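Local coordinates for conserved hypothetical protein (Xanthomonas campestris pv. campestris, PDB 2FUJ) that probably hydrolyses the thioester bond of fatty acyl-CoA molecules, as a tetrameric member of the hotdog-fold thioesterases, at residues E85-R97 and L107-D119. Numbering follows the deposited sequence.
Sequences ERLGSSSVTIGHR and LYSDGNVVVVWID
Val115 grips Val92 through both of its backbone polar atoms: Val92 N donates to Val115 O at 2.8 Å, and Val115 N returns a nearly straight bond to Val92 O, 171° at the hydrogen. Ile94 and Val113 form the next hydrogen-bonded pair, with Ile94 N 2.8 Å from Val113 O, and strands 91-97 and 107-116 run antiparallel as neighbouring inner strands of the hotdog sheet. On the face turned to helix 30-47, the Ile94 chain reaches across so that CD1 meets Val115 CG2 at 3.7 Å, while Val113 rests on Arg41 of the helix. On this face too, His96 CG sits between its backbone N and carbonyl carbon (chi1 71°), folding the ring against the other strand: Gly111 N lies 3.5 Å above one ring face, and at the edge NE2 shares a 3.3 Å hydrogen bond with Ser109 OG. The opposite face is more polar. Thr93 CG2 packs 3.5 Å from Asn112 ND2, which makes a weak hydrogen bond to Asn65 OD1 on strand 58-68. The Glu85 carboxylate and Asn112 amide planes lie 85° apart; Glu85 OE1 and Asn112 OD1, separated by 3.4 Å, are both acceptors and are not hydrogen-bonded to each other. A water instead donates to Asn112 OD1 and to the other carboxylate oxygen, Glu85 OE2. That oxygen, 2.9 Å from Arg86 NH1 but well out of the guanidinium plane, pairs with it by charge only. Backbone bonds thus join the strands edge to edge, the helix-facing side mixes aliphatic groups with a hydrogen-bonded imidazole, and on the other side water joins a carboxylate and an amide that do not bond directly.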
# COMPACT_ATOMS: atom_id res chain seq x y z
N GLU A 85 13.43 -22.45 10.76
CA GLU A 85 14.82 -22.17 11.07
C GLU A 85 15.07 -22.49 12.53
O GLU A 85 16.10 -23.07 12.88
CB GLU A 85 15.14 -20.70 10.82
CG GLU A 85 16.61 -20.35 11.05
CD GLU A 85 16.88 -18.87 10.96
OE1 GLU A 85 16.55 -18.25 9.91
OE2 GLU A 85 17.41 -18.31 11.95
N ARG A 86 14.12 -22.12 13.39
CA ARG A 86 14.24 -22.38 14.82
C ARG A 86 12.87 -22.69 15.40
O ARG A 86 11.88 -22.08 15.02
CB ARG A 86 14.82 -21.16 15.54
CG ARG A 86 16.21 -20.73 15.07
CD ARG A 86 16.67 -19.49 15.82
NE ARG A 86 18.05 -19.13 15.47
CZ ARG A 86 18.41 -18.00 14.87
NH1 ARG A 86 17.50 -17.10 14.54
NH2 ARG A 86 19.69 -17.78 14.60
N LEU A 87 12.84 -23.65 16.32
CA LEU A 87 11.60 -24.05 16.98
C LEU A 87 11.82 -23.77 18.45
O LEU A 87 12.69 -24.36 19.08
CB LEU A 87 11.34 -25.54 16.74
CG LEU A 87 9.99 -26.17 17.13
CD1 LEU A 87 9.84 -27.50 16.42
CD2 LEU A 87 9.91 -26.36 18.64
N GLY A 88 11.04 -22.84 19.00
CA GLY A 88 11.17 -22.51 20.41
C GLY A 88 9.99 -23.10 21.15
O GLY A 88 9.18 -23.80 20.55
N SER A 89 9.88 -22.84 22.44
CA SER A 89 8.77 -23.37 23.22
C SER A 89 7.52 -22.54 22.92
O SER A 89 6.42 -23.08 22.78
CB SER A 89 9.08 -23.32 24.72
OG SER A 89 9.35 -22.00 25.14
N SER A 90 7.71 -21.23 22.79
CA SER A 90 6.61 -20.33 22.51
C SER A 90 6.74 -19.61 21.17
O SER A 90 5.80 -18.94 20.72
CB SER A 90 6.51 -19.29 23.62
OG SER A 90 7.78 -18.68 23.79
N SER A 91 7.89 -19.73 20.52
CA SER A 91 8.08 -19.06 19.23
C SER A 91 8.55 -19.98 18.13
O SER A 91 9.01 -21.09 18.38
CB SER A 91 9.09 -17.92 19.36
OG SER A 91 10.41 -18.43 19.53
N VAL A 92 8.43 -19.51 16.89
CA VAL A 92 8.89 -20.25 15.73
C VAL A 92 9.53 -19.23 14.81
O VAL A 92 8.94 -18.20 14.49
CB VAL A 92 7.75 -20.98 14.98
CG1 VAL A 92 8.30 -21.62 13.69
CG2 VAL A 92 7.14 -22.05 15.86
N THR A 93 10.77 -19.50 14.41
CA THR A 93 11.47 -18.60 13.52
C THR A 93 11.41 -19.21 12.13
O THR A 93 12.05 -20.21 11.84
CB THR A 93 12.93 -18.41 13.94
OG1 THR A 93 12.96 -17.96 15.30
CG2 THR A 93 13.60 -17.36 13.06
N ILE A 94 10.59 -18.58 11.29
CA ILE A 94 10.39 -19.04 9.94
C ILE A 94 11.37 -18.39 8.97
O ILE A 94 11.31 -17.19 8.73
CB ILE A 94 8.94 -18.75 9.49
CG1 ILE A 94 7.97 -19.48 10.41
CG2 ILE A 94 8.74 -19.16 8.03
CD1 ILE A 94 7.71 -18.80 11.75
N GLY A 95 12.27 -19.21 8.43
CA GLY A 95 13.24 -18.71 7.47
C GLY A 95 12.57 -18.65 6.11
O GLY A 95 11.58 -19.35 5.88
N HIS A 96 13.10 -17.83 5.21
CA HIS A 96 12.50 -17.71 3.89
C HIS A 96 13.51 -17.47 2.79
O HIS A 96 14.63 -17.07 3.03
CB HIS A 96 11.50 -16.54 3.86
CG HIS A 96 12.15 -15.19 3.93
ND1 HIS A 96 12.34 -14.51 5.11
CD2 HIS A 96 12.66 -14.40 2.95
CE1 HIS A 96 12.95 -13.36 4.86
NE2 HIS A 96 13.15 -13.27 3.56
N ARG A 97 13.06 -17.73 1.57
CA ARG A 97 13.85 -17.50 0.38
C ARG A 97 12.83 -17.06 -0.66
O ARG A 97 11.90 -17.81 -0.96
CB ARG A 97 14.54 -18.77 -0.11
CG ARG A 97 15.60 -19.32 0.83
CD ARG A 97 16.58 -20.21 0.06
NE ARG A 97 15.86 -21.18 -0.76
CZ ARG A 97 16.33 -21.73 -1.88
NH1 ARG A 97 17.53 -21.43 -2.33
NH2 ARG A 97 15.57 -22.59 -2.54
N LEU A 107 17.82 -15.53 -6.49
CA LEU A 107 17.41 -15.25 -5.12
C LEU A 107 17.25 -13.75 -4.88
O LEU A 107 18.23 -13.01 -4.91
CB LEU A 107 18.44 -15.83 -4.15
CG LEU A 107 18.28 -15.57 -2.65
CD1 LEU A 107 17.04 -16.26 -2.12
CD2 LEU A 107 19.52 -16.07 -1.91
N TYR A 108 16.02 -13.32 -4.62
CA TYR A 108 15.76 -11.92 -4.37
C TYR A 108 15.96 -11.56 -2.91
O TYR A 108 16.34 -10.45 -2.58
CB TYR A 108 14.33 -11.56 -4.77
CG TYR A 108 14.08 -11.64 -6.26
CD1 TYR A 108 13.19 -12.57 -6.78
CD2 TYR A 108 14.72 -10.77 -7.13
CE1 TYR A 108 12.93 -12.63 -8.14
CE2 TYR A 108 14.48 -10.82 -8.50
CZ TYR A 108 13.58 -11.75 -9.00
OH TYR A 108 13.31 -11.80 -10.35
N SER A 109 15.69 -12.52 -2.03
CA SER A 109 15.82 -12.25 -0.60
C SER A 109 15.73 -13.48 0.29
O SER A 109 15.11 -14.48 -0.06
CB SER A 109 14.73 -11.26 -0.18
OG SER A 109 14.38 -11.37 1.20
N ASP A 110 16.41 -13.39 1.43
CA ASP A 110 16.36 -14.44 2.44
C ASP A 110 16.29 -13.74 3.78
O ASP A 110 16.24 -12.52 3.85
CB ASP A 110 17.56 -15.40 2.37
CG ASP A 110 18.91 -14.70 2.38
OD1 ASP A 110 19.04 -13.61 2.96
OD2 ASP A 110 19.86 -15.28 1.80
N GLY A 111 16.28 -14.52 4.85
CA GLY A 111 16.18 -13.97 6.19
C GLY A 111 15.12 -14.77 6.92
O GLY A 111 14.90 -15.93 6.60
N ASN A 112 14.46 -14.16 7.90
CA ASN A 112 13.43 -14.87 8.63
C ASN A 112 12.42 -13.94 9.30
O ASN A 112 12.58 -12.72 9.29
CB ASN A 112 14.05 -15.75 9.71
CG ASN A 112 14.85 -14.95 10.72
OD1 ASN A 112 16.08 -14.94 10.69
ND2 ASN A 112 14.15 -14.25 11.61
N VAL A 113 11.39 -14.55 9.86
CA VAL A 113 10.35 -13.86 10.60
C VAL A 113 10.13 -14.66 11.88
O VAL A 113 9.96 -15.88 11.84
CB VAL A 113 9.02 -13.81 9.81
CG1 VAL A 113 7.95 -13.14 10.66
CG2 VAL A 113 9.21 -13.06 8.51
N VAL A 114 10.14 -13.97 13.02
CA VAL A 114 9.94 -14.64 14.29
C VAL A 114 8.49 -14.50 14.71
O VAL A 114 7.99 -13.39 14.84
CB VAL A 114 10.85 -14.05 15.39
CG1 VAL A 114 10.52 -14.68 16.72
CG2 VAL A 114 12.31 -14.28 15.03
N VAL A 115 7.83 -15.63 14.90
CA VAL A 115 6.44 -15.66 15.30
C VAL A 115 6.29 -16.20 16.72
O VAL A 115 6.97 -17.15 17.09
CB VAL A 115 5.61 -16.55 14.36
CG1 VAL A 115 4.19 -16.68 14.88
CG2 VAL A 115 5.62 -15.96 12.95
N VAL A 116 5.41 -15.58 17.49
CA VAL A 116 5.17 -16.01 18.86
C VAL A 116 3.67 -16.10 19.09
O VAL A 116 2.89 -15.37 18.47
CB VAL A 116 5.78 -15.00 19.88
CG1 VAL A 116 7.27 -14.84 19.65
CG2 VAL A 116 5.09 -13.65 19.76
N TRP A 117 3.25 -17.02 19.95
CA TRP A 117 1.83 -17.15 20.26
C TRP A 117 1.66 -16.55 21.64
O TRP A 117 2.02 -17.16 22.66
CB TRP A 117 1.39 -18.62 20.23
CG TRP A 117 1.48 -19.21 18.85
CD1 TRP A 117 2.61 -19.46 18.14
CD2 TRP A 117 0.38 -19.56 17.99
NE1 TRP A 117 2.30 -19.93 16.89
CE2 TRP A 117 0.94 -20.01 16.77
CE3 TRP A 117 -1.01 -19.54 18.14
CZ2 TRP A 117 0.15 -20.43 15.70
CZ3 TRP A 117 -1.81 -19.96 17.06
CH2 TRP A 117 -1.22 -20.41 15.86
N ILE A 118 1.12 -15.33 21.65
CA ILE A 118 0.91 -14.54 22.86
C ILE A 118 -0.29 -13.61 22.70
O ILE A 118 -1.45 -14.04 22.82
CB ILE A 118 2.15 -13.65 23.15
CG1 ILE A 118 3.40 -14.52 23.34
CG2 ILE A 118 1.91 -12.79 24.39
CD1 ILE A 118 4.72 -13.77 23.26
N ASP A 119 0.02 -12.34 22.43
CA ASP A 119 -0.96 -11.27 22.28
C ASP A 119 -1.53 -10.98 23.67
O ASP A 119 -2.69 -10.59 23.83
CB ASP A 119 -2.06 -11.69 21.29
CG ASP A 119 -2.85 -10.51 20.76
OD1 ASP A 119 -3.46 -9.80 21.59
OD2 ASP A 119 -2.86 -10.28 19.53
O HOH W 1 17.23 -18.19 7.37
O HOH W 2 19.12 -16.11 10.77
O HOH W 3 16.76 -17.67 4.72